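Local coordinates for protein WZI (Escherichia coli, PDB 2YNK) that is an outer-membrane beta-barrel lectin that binds carbohydrate and takes part in assembly of the group 1 capsule, at residues Trp16-Leu25 and Ala40-Glu51; Met363-Val374 and Ser385-Glu396. One frame throughout, in Å; residues are numbered along the deposited sequence.

Interaction 1 (Trp16-Leu25 and Ala40-Glu51)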
loop_
_atom_site.group_PDB
_atom_site.type_symbol
_atom_site.label_atom_id
_atom_site.label_comp_id
_atom_site.label_asym_id
_atom_site.label_seq_id
_atom_site.Cartn_x
_atom_site.Cartn_y
_atom_site.Cartn_z
ATOM N N TRP A 16 12.710 -7.765 -3.984
ATOM C CA TRP A 16 13.744 -8.352 -4.821
ATOM C C TRP A 16 14.571 -9.295 -3.979
ATOM O O TRP A 16 14.740 -10.463 -4.316
ATOM C CB TRP A 16 14.596 -7.231 -5.419
ATOM C CG TRP A 16 15.575 -7.627 -6.502
ATOM C CD1 TRP A 16 15.378 -7.597 -7.877
ATOM C CD2 TRP A 16 16.967 -8.068 -6.331
ATOM N NE1 TRP A 16 16.509 -8.002 -8.541
ATOM C CE2 TRP A 16 17.498 -8.288 -7.674
ATOM C CE3 TRP A 16 17.789 -8.294 -5.240
ATOM C CZ2 TRP A 16 18.798 -8.727 -7.889
ATOM C CZ3 TRP A 16 19.102 -8.729 -5.466
ATOM C CH2 TRP A 16 19.590 -8.944 -6.760
ATOM N N LEU A 17 15.056 -8.795 -2.848
ATOM C CA LEU A 17 15.893 -9.578 -1.951
ATOM C C LEU A 17 15.154 -10.799 -1.390
ATOM O O LEU A 17 15.738 -11.880 -1.249
ATOM C CB LEU A 17 16.407 -8.688 -0.811
ATOM C CG LEU A 17 17.428 -7.628 -1.240
ATOM C CD1 LEU A 17 17.419 -6.449 -0.285
ATOM C CD2 LEU A 17 18.823 -8.237 -1.338
ATOM N N SER A 18 13.869 -10.625 -1.086
ATOM C CA SER A 18 13.078 -11.676 -0.442
ATOM C C SER A 18 12.779 -12.821 -1.396
ATOM O O SER A 18 12.900 -13.984 -1.029
ATOM C CB SER A 18 11.772 -11.098 0.124
ATOM O OG SER A 18 10.809 -12.111 0.376
ATOM N N ASP A 19 12.397 -12.487 -2.620
ATOM C CA ASP A 19 11.996 -13.499 -3.594
ATOM C C ASP A 19 13.187 -14.260 -4.160
ATOM O O ASP A 19 13.028 -15.344 -4.697
ATOM C CB ASP A 19 11.194 -12.856 -4.728
ATOM C CG ASP A 19 9.792 -12.455 -4.301
ATOM O OD1 ASP A 19 9.531 -12.330 -3.083
ATOM O OD2 ASP A 19 8.941 -12.270 -5.193
ATOM N N ARG A 20 14.374 -13.677 -4.045
ATOM C CA ARG A 20 15.611 -14.343 -4.416
ATOM C C ARG A 20 16.201 -15.120 -3.251
ATOM O O ARG A 20 17.278 -15.674 -3.382
ATOM C CB ARG A 20 16.645 -13.322 -4.889
ATOM C CG ARG A 20 16.289 -12.629 -6.192
ATOM C CD ARG A 20 17.370 -11.643 -6.598
ATOM N NE ARG A 20 18.625 -12.320 -6.919
ATOM C CZ ARG A 20 18.887 -12.942 -8.064
ATOM N NH1 ARG A 20 17.984 -12.988 -9.035
ATOM N NH2 ARG A 20 20.069 -13.532 -8.241
ATOM N N GLY A 21 15.523 -15.139 -2.105
ATOM C CA GLY A 21 15.992 -15.891 -0.946
ATOM C C GLY A 21 17.157 -15.290 -0.169
ATOM O O GLY A 21 17.649 -15.908 0.769
ATOM N N VAL A 22 17.599 -14.093 -0.535
ATOM C CA VAL A 22 18.681 -13.424 0.180
ATOM C C VAL A 22 18.264 -12.954 1.571
ATOM O O VAL A 22 19.109 -12.817 2.447
ATOM C CB VAL A 22 19.178 -12.199 -0.590
ATOM C CG1 VAL A 22 20.288 -11.498 0.181
ATOM C CG2 VAL A 22 19.629 -12.601 -1.986
ATOM N N ILE A 23 16.974 -12.642 1.744
ATOM C CA ILE A 23 16.379 -12.390 3.068
ATOM C C ILE A 23 14.990 -13.029 3.162
ATOM O O ILE A 23 14.433 -13.473 2.154
ATOM C CB ILE A 23 16.295 -10.887 3.420
ATOM C CG1 ILE A 23 15.538 -10.098 2.353
ATOM C CG2 ILE A 23 17.682 -10.298 3.601
ATOM C CD1 ILE A 23 15.581 -8.594 2.564
ATOM N N HIS A 24 14.458 -13.115 4.381
ATOM C CA HIS A 24 13.103 -13.607 4.606
ATOM C C HIS A 24 12.344 -12.547 5.342
ATOM O O HIS A 24 12.723 -12.173 6.449
ATOM C CB HIS A 24 13.126 -14.917 5.368
ATOM C CG HIS A 24 13.955 -15.983 4.689
ATOM N ND1 HIS A 24 13.654 -16.462 3.463
ATOM C CD2 HIS A 24 15.123 -16.638 5.093
ATOM C CE1 HIS A 24 14.572 -17.382 3.104
ATOM N NE2 HIS A 24 15.470 -17.488 4.103
ATOM N N LEU A 25 11.282 -12.031 4.724
ATOM C CA LEU A 25 10.620 -10.851 5.240
ATOM C C LEU A 25 9.274 -10.622 4.582
ATOM O O LEU A 25 9.193 -10.473 3.361
ATOM C CB LEU A 25 11.498 -9.637 4.960
ATOM C CG LEU A 25 10.995 -8.307 5.493
ATOM C CD1 LEU A 25 10.977 -8.378 7.007
ATOM C CD2 LEU A 25 11.883 -7.174 5.009
ATOM N N ALA A 40 15.960 -9.308 9.579
ATOM C CA ALA A 40 16.151 -10.011 8.314
ATOM C C ALA A 40 17.495 -9.655 7.659
ATOM O O ALA A 40 18.148 -10.522 7.077
ATOM C CB ALA A 40 15.001 -9.740 7.363
ATOM N N LEU A 41 17.918 -8.400 7.775
ATOM C CA LEU A 41 19.192 -7.959 7.193
ATOM C C LEU A 41 20.406 -8.623 7.856
ATOM O O LEU A 41 21.431 -8.828 7.211
ATOM C CB LEU A 41 19.352 -6.432 7.270
ATOM C CG LEU A 41 18.664 -5.548 6.221
ATOM C CD1 LEU A 41 19.081 -4.097 6.425
ATOM C CD2 LEU A 41 18.975 -5.990 4.802
ATOM N N LYS A 42 20.291 -8.950 9.138
ATOM C CA LYS A 42 21.407 -9.521 9.880
ATOM C C LYS A 42 21.652 -10.985 9.536
ATOM O O LYS A 42 22.734 -11.503 9.812
ATOM C CB LYS A 42 21.199 -9.340 11.385
ATOM C CG LYS A 42 21.419 -7.899 11.816
ATOM C CD LYS A 42 20.869 -7.608 13.204
ATOM C CE LYS A 42 20.848 -6.107 13.496
ATOM N NZ LYS A 42 20.542 -5.810 14.928
ATOM N N LYS A 43 20.659 -11.644 8.936
ATOM C CA LYS A 43 20.799 -13.039 8.497
ATOM C C LYS A 43 20.684 -13.127 6.976
ATOM O O LYS A 43 20.147 -14.092 6.430
ATOM C CB LYS A 43 19.771 -13.941 9.196
ATOM C CG LYS A 43 19.753 -13.754 10.715
ATOM C CD LYS A 43 19.875 -15.050 11.515
ATOM C CE LYS A 43 20.323 -14.771 12.950
ATOM N NZ LYS A 43 19.926 -15.846 13.902
ATOM N N ALA A 44 21.223 -12.108 6.309
ATOM C CA ALA A 44 21.160 -11.992 4.858
ATOM C C ALA A 44 22.267 -12.824 4.220
ATOM O O ALA A 44 23.435 -12.713 4.595
ATOM C CB ALA A 44 21.285 -10.535 4.433
ATOM N N LYS A 45 21.885 -13.643 3.245
ATOM C CA LYS A 45 22.817 -14.489 2.522
ATOM C C LYS A 45 22.863 -14.078 1.049
ATOM O O LYS A 45 22.145 -14.636 0.216
ATOM C CB LYS A 45 22.419 -15.959 2.684
ATOM C CG LYS A 45 22.610 -16.479 4.107
ATOM C CD LYS A 45 22.355 -17.978 4.221
ATOM C CE LYS A 45 22.522 -18.478 5.654
ATOM N NZ LYS A 45 22.471 -19.970 5.756
ATOM N N PRO A 46 23.687 -13.067 0.730
ATOM C CA PRO A 46 23.966 -12.741 -0.662
ATOM C C PRO A 46 25.039 -13.652 -1.247
ATOM O O PRO A 46 25.866 -14.184 -0.512
ATOM C CB PRO A 46 24.473 -11.299 -0.592
ATOM C CG PRO A 46 25.052 -11.162 0.772
ATOM C CD PRO A 46 24.262 -12.077 1.661
ATOM N N SER A 47 24.996 -13.842 -2.562
ATOM C CA SER A 47 26.028 -14.588 -3.281
ATOM C C SER A 47 26.428 -13.948 -4.616
ATOM O O SER A 47 27.371 -14.405 -5.257
ATOM C CB SER A 47 25.560 -16.024 -3.512
ATOM O OG SER A 47 24.281 -16.042 -4.113
ATOM N N TYR A 48 25.717 -12.901 -5.036
ATOM C CA TYR A 48 26.086 -12.145 -6.228
ATOM C C TYR A 48 26.336 -10.687 -5.868
ATOM O O TYR A 48 25.938 -10.234 -4.799
ATOM C CB TYR A 48 24.996 -12.261 -7.282
ATOM C CG TYR A 48 24.773 -13.679 -7.753
ATOM C CD1 TYR A 48 25.575 -14.240 -8.743
ATOM C CD2 TYR A 48 23.762 -14.464 -7.205
ATOM C CE1 TYR A 48 25.369 -15.538 -9.179
ATOM C CE2 TYR A 48 23.547 -15.763 -7.631
ATOM C CZ TYR A 48 24.349 -16.295 -8.616
ATOM O OH TYR A 48 24.134 -17.588 -9.031
ATOM N N SER A 49 27.018 -9.965 -6.751
ATOM C CA SER A 49 27.377 -8.570 -6.497
ATOM C C SER A 49 26.135 -7.697 -6.628
ATOM O O SER A 49 25.942 -6.741 -5.870
ATOM C CB SER A 49 28.451 -8.105 -7.477
ATOM O OG SER A 49 29.180 -9.211 -7.978
ATOM N N SER A 50 25.282 -8.038 -7.589
ATOM C CA SER A 50 23.983 -7.394 -7.708
ATOM C C SER A 50 23.269 -7.426 -6.365
ATOM O O SER A 50 22.645 -6.445 -5.973
ATOM C CB SER A 50 23.127 -8.069 -8.783
ATOM O OG SER A 50 22.947 -9.447 -8.515
ATOM N N GLU A 51 23.385 -8.541 -5.652
ATOM C CA GLU A 51 22.708 -8.696 -4.366
ATOM C C GLU A 51 23.290 -7.826 -3.248
ATOM O O GLU A 51 22.572 -7.436 -2.327
ATOM C CB GLU A 51 22.672 -10.171 -3.954
ATOM C CG GLU A 51 21.834 -11.022 -4.897
ATOM C CD GLU A 51 21.925 -12.507 -4.624
ATOM O OE1 GLU A 51 22.963 -12.983 -4.098
ATOM O OE2 GLU A 51 20.949 -13.206 -4.966
#
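A Schellman motif ends helix 8-19 at Gly-21, and from this turn Arg-20, Val-22 and Ile-23 reach the end of helix 34-42, the loop after it and the start of helix 49-65, joining the three helices that precede the barrel strands. Val-22 O, just past the turn, accepts the backbone N-H of Lys-45 at 3.0 Å from Lys-45 N. The two methyls of Val-22 then part company. CG1, anti to the backbone N (chi1 179°), rests on the backbone of Lys-45 and on the ring of Pro-46, while CG2 turns to the carboxylate of Glu-51. Ile-23 continues the apolar strip, its CG2 lying 3.7 Å from Ala-44 CB, and Leu-25 CB meets the methyl of Ala-40.

At the other end of the contact a salt bridge ties the turn after helix 8-19 to the first turn of helix 49-65. Arg-20 NE donates to Glu-51 OE2 at 3.2 Å, nearly in the guanidinium plane and on the anti lone pair of the oxygen; the bond from NH2 to the same oxygen is weak. Guanidinium and carboxylate planes are turned 68° apart. CD of Arg-20 lies above one face of the Trp-16 indole near its rim, and the bend at chi3 (66°) beyond it turns NE toward Glu-51. The far edge of that ring points across the contact, CH2 being 3.6 Å from Glu-51 CG, while Trp-16 NE1 is bonded to His-316 O and Arg-20 NH1 to His-315 O, so both residues are also tied to the barrel. The second carboxylate oxygen is gripped from its own segment: Glu-51 OE1 accepts from Ser-47 N at 2.7 Å, nearly along the C-O bond, and from Tyr-48 N at 2.9 Å, from above the carboxylate plane.

Interaction 2 (Met363-Val374 and Ser385-Glu396)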
loop_
_atom_site.group_PDB
_atom_site.type_symbol
_atom_site.label_atom_id
_atom_site.label_comp_id
_atom_site.label_asym_id
_atom_site.label_seq_id
_atom_site.Cartn_x
_atom_site.Cartn_y
_atom_site.Cartn_z
HETATM N N MSE A 363 -9.078 1.513 -8.265
HETATM C CA MSE A 363 -10.171 1.604 -9.250
HETATM C C MSE A 363 -11.527 1.971 -8.706
HETATM O O MSE A 363 -12.305 2.672 -9.355
HETATM C CB MSE A 363 -10.438 0.209 -9.805
HETATM C CG MSE A 363 -9.717 -0.041 -11.103
HETATM SE SE MSE A 363 -10.060 -1.891 -11.686
HETATM C CE MSE A 363 -10.190 -2.900 -9.996
ATOM N N GLY A 364 -11.837 1.452 -7.524
ATOM C CA GLY A 364 -13.196 1.469 -7.012
ATOM C C GLY A 364 -13.820 0.129 -7.311
ATOM O O GLY A 364 -13.129 -0.819 -7.681
ATOM N N GLY A 365 -15.132 0.054 -7.149
ATOM C CA GLY A 365 -15.862 -1.191 -7.343
ATOM C C GLY A 365 -16.283 -1.414 -8.781
ATOM O O GLY A 365 -16.328 -0.478 -9.579
ATOM N N ASP A 366 -16.597 -2.676 -9.080
ATOM C CA ASP A 366 -17.036 -3.144 -10.400
ATOM C C ASP A 366 -15.967 -3.059 -11.491
ATOM O O ASP A 366 -16.288 -3.117 -12.678
ATOM C CB ASP A 366 -18.295 -2.397 -10.847
ATOM C CG ASP A 366 -19.370 -2.373 -9.788
ATOM O OD1 ASP A 366 -19.478 -3.359 -9.026
ATOM O OD2 ASP A 366 -20.107 -1.359 -9.733
ATOM N N GLY A 367 -14.701 -2.956 -11.091
ATOM C CA GLY A 367 -13.610 -2.759 -12.033
ATOM C C GLY A 367 -12.876 -4.034 -12.401
ATOM O O GLY A 367 -12.750 -4.945 -11.590
ATOM N N GLN A 368 -12.387 -4.088 -13.634
ATOM C CA GLN A 368 -11.514 -5.166 -14.098
ATOM C C GLN A 368 -10.184 -4.554 -14.540
ATOM O O GLN A 368 -10.170 -3.530 -15.228
ATOM C CB GLN A 368 -12.159 -5.900 -15.264
ATOM C CG GLN A 368 -13.581 -6.335 -14.988
ATOM C CD GLN A 368 -14.206 -7.009 -16.180
ATOM O OE1 GLN A 368 -13.689 -8.002 -16.682
ATOM N NE2 GLN A 368 -15.328 -6.479 -16.637
ATOM N N LEU A 369 -9.074 -5.182 -14.153
ATOM C CA LEU A 369 -7.747 -4.611 -14.389
ATOM C C LEU A 369 -6.669 -5.675 -14.596
ATOM O O LEU A 369 -6.567 -6.628 -13.831
ATOM C CB LEU A 369 -7.369 -3.701 -13.223
ATOM C CG LEU A 369 -6.003 -3.012 -13.211
ATOM C CD1 LEU A 369 -6.171 -1.577 -12.744
ATOM C CD2 LEU A 369 -5.008 -3.740 -12.316
ATOM N N VAL A 370 -5.902 -5.502 -15.667
ATOM C CA VAL A 370 -4.693 -6.250 -15.917
ATOM C C VAL A 370 -3.583 -5.221 -16.070
ATOM O O VAL A 370 -3.740 -4.242 -16.799
ATOM C CB VAL A 370 -4.793 -7.067 -17.212
ATOM C CG1 VAL A 370 -3.557 -7.945 -17.379
ATOM C CG2 VAL A 370 -6.055 -7.915 -17.204
ATOM N N ALA A 371 -2.471 -5.424 -15.376
ATOM C CA ALA A 371 -1.356 -4.481 -15.453
ATOM C C ALA A 371 -0.027 -5.198 -15.352
ATOM O O ALA A 371 0.133 -6.132 -14.561
ATOM C CB ALA A 371 -1.463 -3.439 -14.363
ATOM N N GLY A 372 0.914 -4.765 -16.176
ATOM C CA GLY A 372 2.265 -5.288 -16.137
ATOM C C GLY A 372 3.187 -4.125 -15.876
ATOM O O GLY A 372 2.905 -3.001 -16.306
ATOM N N LYS A 373 4.271 -4.389 -15.152
ATOM C CA LYS A 373 5.321 -3.390 -14.950
ATOM C C LYS A 373 6.706 -4.040 -14.914
ATOM O O LYS A 373 6.901 -5.057 -14.264
ATOM C CB LYS A 373 5.082 -2.623 -13.651
ATOM C CG LYS A 373 5.960 -1.388 -13.466
ATOM C CD LYS A 373 5.695 -0.740 -12.110
ATOM C CE LYS A 373 6.488 0.543 -11.907
ATOM N NZ LYS A 373 5.810 1.501 -10.983
ATOM N N VAL A 374 7.649 -3.445 -15.633
ATOM C CA VAL A 374 9.047 -3.825 -15.564
ATOM C C VAL A 374 9.833 -2.629 -15.051
ATOM O O VAL A 374 9.478 -1.490 -15.367
ATOM C CB VAL A 374 9.593 -4.170 -16.958
ATOM C CG1 VAL A 374 11.027 -4.668 -16.851
ATOM C CG2 VAL A 374 8.699 -5.190 -17.643
ATOM N N SER A 385 11.427 2.578 -15.504
ATOM C CA SER A 385 10.252 1.727 -15.423
ATOM C C SER A 385 9.352 1.877 -16.635
ATOM O O SER A 385 9.371 2.895 -17.322
ATOM C CB SER A 385 9.486 2.000 -14.129
ATOM O OG SER A 385 9.795 3.284 -13.624
ATOM N N THR A 386 8.588 0.827 -16.905
ATOM C CA THR A 386 7.557 0.862 -17.929
ATOM C C THR A 386 6.338 0.105 -17.435
ATOM O O THR A 386 6.464 -0.952 -16.810
ATOM C CB THR A 386 8.062 0.270 -19.244
ATOM O OG1 THR A 386 9.138 1.082 -19.718
ATOM C CG2 THR A 386 6.957 0.244 -20.293
ATOM N N ARG A 387 5.161 0.658 -17.708
ATOM C CA ARG A 387 3.935 0.101 -17.180
ATOM C C ARG A 387 2.812 0.162 -18.187
ATOM O O ARG A 387 2.485 1.233 -18.671
ATOM C CB ARG A 387 3.544 0.867 -15.931
ATOM C CG ARG A 387 2.266 0.368 -15.307
ATOM C CD ARG A 387 2.155 0.777 -13.854
ATOM N NE ARG A 387 0.771 0.608 -13.398
ATOM C CZ ARG A 387 -0.187 1.530 -13.491
ATOM N NH1 ARG A 387 0.049 2.727 -14.015
ATOM N NH2 ARG A 387 -1.397 1.245 -13.044
ATOM N N LEU A 388 2.243 -0.992 -18.512
ATOM C CA LEU A 388 1.052 -1.069 -19.356
ATOM C C LEU A 388 -0.137 -1.470 -18.495
ATOM O O LEU A 388 0.013 -2.215 -17.524
ATOM C CB LEU A 388 1.237 -2.088 -20.480
ATOM C CG LEU A 388 2.291 -1.770 -21.542
ATOM C CD1 LEU A 388 2.592 -3.000 -22.389
ATOM C CD2 LEU A 388 1.845 -0.613 -22.423
ATOM N N VAL A 389 -1.318 -0.982 -18.858
ATOM C CA VAL A 389 -2.521 -1.283 -18.101
ATOM C C VAL A 389 -3.782 -1.205 -18.967
ATOM O O VAL A 389 -3.919 -0.324 -19.804
ATOM C CB VAL A 389 -2.631 -0.351 -16.874
ATOM C CG1 VAL A 389 -2.141 1.041 -17.214
ATOM C CG2 VAL A 389 -4.055 -0.296 -16.350
ATOM N N TYR A 390 -4.674 -2.168 -18.761
ATOM C CA TYR A 390 -6.008 -2.188 -19.344
ATOM C C TYR A 390 -6.984 -2.224 -18.180
ATOM O O TYR A 390 -6.820 -3.042 -17.275
ATOM C CB TYR A 390 -6.206 -3.427 -20.225
ATOM C CG TYR A 390 -7.647 -3.675 -20.643
ATOM C CD1 TYR A 390 -8.562 -4.268 -19.764
ATOM C CD2 TYR A 390 -8.099 -3.310 -21.904
ATOM C CE1 TYR A 390 -9.877 -4.486 -20.133
ATOM C CE2 TYR A 390 -9.414 -3.527 -22.284
ATOM C CZ TYR A 390 -10.297 -4.117 -21.395
ATOM O OH TYR A 390 -11.605 -4.337 -21.768
ATOM N N ALA A 391 -8.009 -1.361 -18.215
ATOM C CA ALA A 391 -8.935 -1.220 -17.087
ATOM C C ALA A 391 -10.343 -0.759 -17.487
ATOM O O ALA A 391 -10.520 0.342 -18.005
ATOM C CB ALA A 391 -8.340 -0.266 -16.060
ATOM N N LYS A 392 -11.338 -1.609 -17.248
ATOM C CA LYS A 392 -12.741 -1.204 -17.322
ATOM C C LYS A 392 -13.143 -0.759 -15.931
ATOM O O LYS A 392 -13.013 -1.531 -14.986
ATOM C CB LYS A 392 -13.640 -2.364 -17.745
ATOM C CG LYS A 392 -13.422 -2.848 -19.166
ATOM C CD LYS A 392 -14.487 -3.861 -19.586
ATOM C CE LYS A 392 -15.767 -3.205 -20.112
ATOM N NZ LYS A 392 -16.587 -2.526 -19.070
ATOM N N VAL A 393 -13.641 0.468 -15.802
ATOM C CA VAL A 393 -13.916 1.052 -14.497
ATOM C C VAL A 393 -15.341 1.627 -14.395
ATOM O O VAL A 393 -15.899 2.123 -15.383
ATOM C CB VAL A 393 -12.886 2.149 -14.169
ATOM C CG1 VAL A 393 -11.491 1.553 -14.102
ATOM C CG2 VAL A 393 -12.919 3.270 -15.195
ATOM N N ASN A 394 -15.909 1.544 -13.190
ATOM C CA ASN A 394 -17.217 2.124 -12.846
ATOM C C ASN A 394 -18.323 1.971 -13.917
ATOM O O ASN A 394 -18.947 2.952 -14.336
ATOM C CB ASN A 394 -17.044 3.593 -12.424
ATOM C CG ASN A 394 -18.234 4.122 -11.631
ATOM O OD1 ASN A 394 -19.233 3.420 -11.441
ATOM N ND2 ASN A 394 -18.141 5.370 -11.174
ATOM N N PRO A 395 -18.600 0.727 -14.331
ATOM C CA PRO A 395 -19.584 0.485 -15.387
ATOM C C PRO A 395 -20.992 1.025 -15.079
ATOM O O PRO A 395 -21.751 1.292 -16.007
ATOM C CB PRO A 395 -19.602 -1.044 -15.499
ATOM C CG PRO A 395 -19.168 -1.523 -14.164
ATOM C CD PRO A 395 -18.149 -0.526 -13.705
ATOM N N GLU A 396 -21.320 1.179 -13.796
ATOM C CA GLU A 396 -22.617 1.711 -13.357
ATOM C C GLU A 396 -22.612 3.217 -13.075
ATOM O O GLU A 396 -23.566 3.734 -12.495
ATOM C CB GLU A 396 -23.088 0.964 -12.096
ATOM C CG GLU A 396 -23.305 -0.531 -12.291
ATOM C CD GLU A 396 -24.314 -0.834 -13.386
ATOM O OE1 GLU A 396 -25.332 -0.110 -13.487
ATOM O OE2 GLU A 396 -24.078 -1.789 -14.160
#
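Over one face of the Arg-387 guanidinium lies CG1 of Val-389, 4.0 Å above the plane and offset toward its rim, turned there by sitting between its backbone N and carbonyl carbon (chi1 37°), while Arg-387 CB packs on Lys-373 CG across the strands. Arg-387 NE forms a salt bridge with Glu-157 OE2 and NH2 bonds to Pro-83 O, so two loops reach this residue; pairing with Glu-157 probably eases the nearness of Lys-373, whose NZ stays 5.7 Å from Arg-387 NE. The carboxylate planes of Asp-366 and Glu-396 are turned 80° from each other, Asp-366 OD2 facing Glu-396 CG, with Asp-366 CB 3.4 Å from Pro-395 CD.

The strands form an antiparallel hairpin of the barrel wall, the axes of the two strand segments approaching to 4.8 Å. Four hydrogen-bonded pairs, from Gln-368 with Lys-392 to Val-374 with Thr-386, hold it; Tyr-390 N to Val-370 O, at 3.0 Å, is nearly straight at 171°, whereas Lys-392 N to Gln-368 O is weak. The face bearing Lys-373, Ala-371 and Leu-369 is largely buried: Leu-369 CD1 meets Ala-391 CB at 4.2 Å, and Ala-371 CB meets Val-389 CB. Val-370, Leu-388 and Val-374 lie on the opposite surface, where dodecane touches Thr-386, consistent with a lipid-facing side. Ending strand 383-393, Val-393 CG1 meets CG of selenomethionine Met-363, in the loop before the other strand, at 3.8 Å.

From the N terminus, helix 8-19 leads into the first segment of interaction 1, which closes a loop of 14 residues holding two short strands and most of helix 34-42, and brings the start of helix 49-65 against the end of helix 8-19. Helix 49-65 then leads to barrel strand 69-76. Interaction 2 opens much later and spans ten residues, the ends of the two strands and the turn between them, so the two are in series, neither nested nor crossed. They do not touch: their centres are 31 Å apart and their nearest atoms about 10 Å. Strand 322-331 lies between them, bonded to strand 368-377 of interaction 2 and touched by Trp-16 of interaction 1.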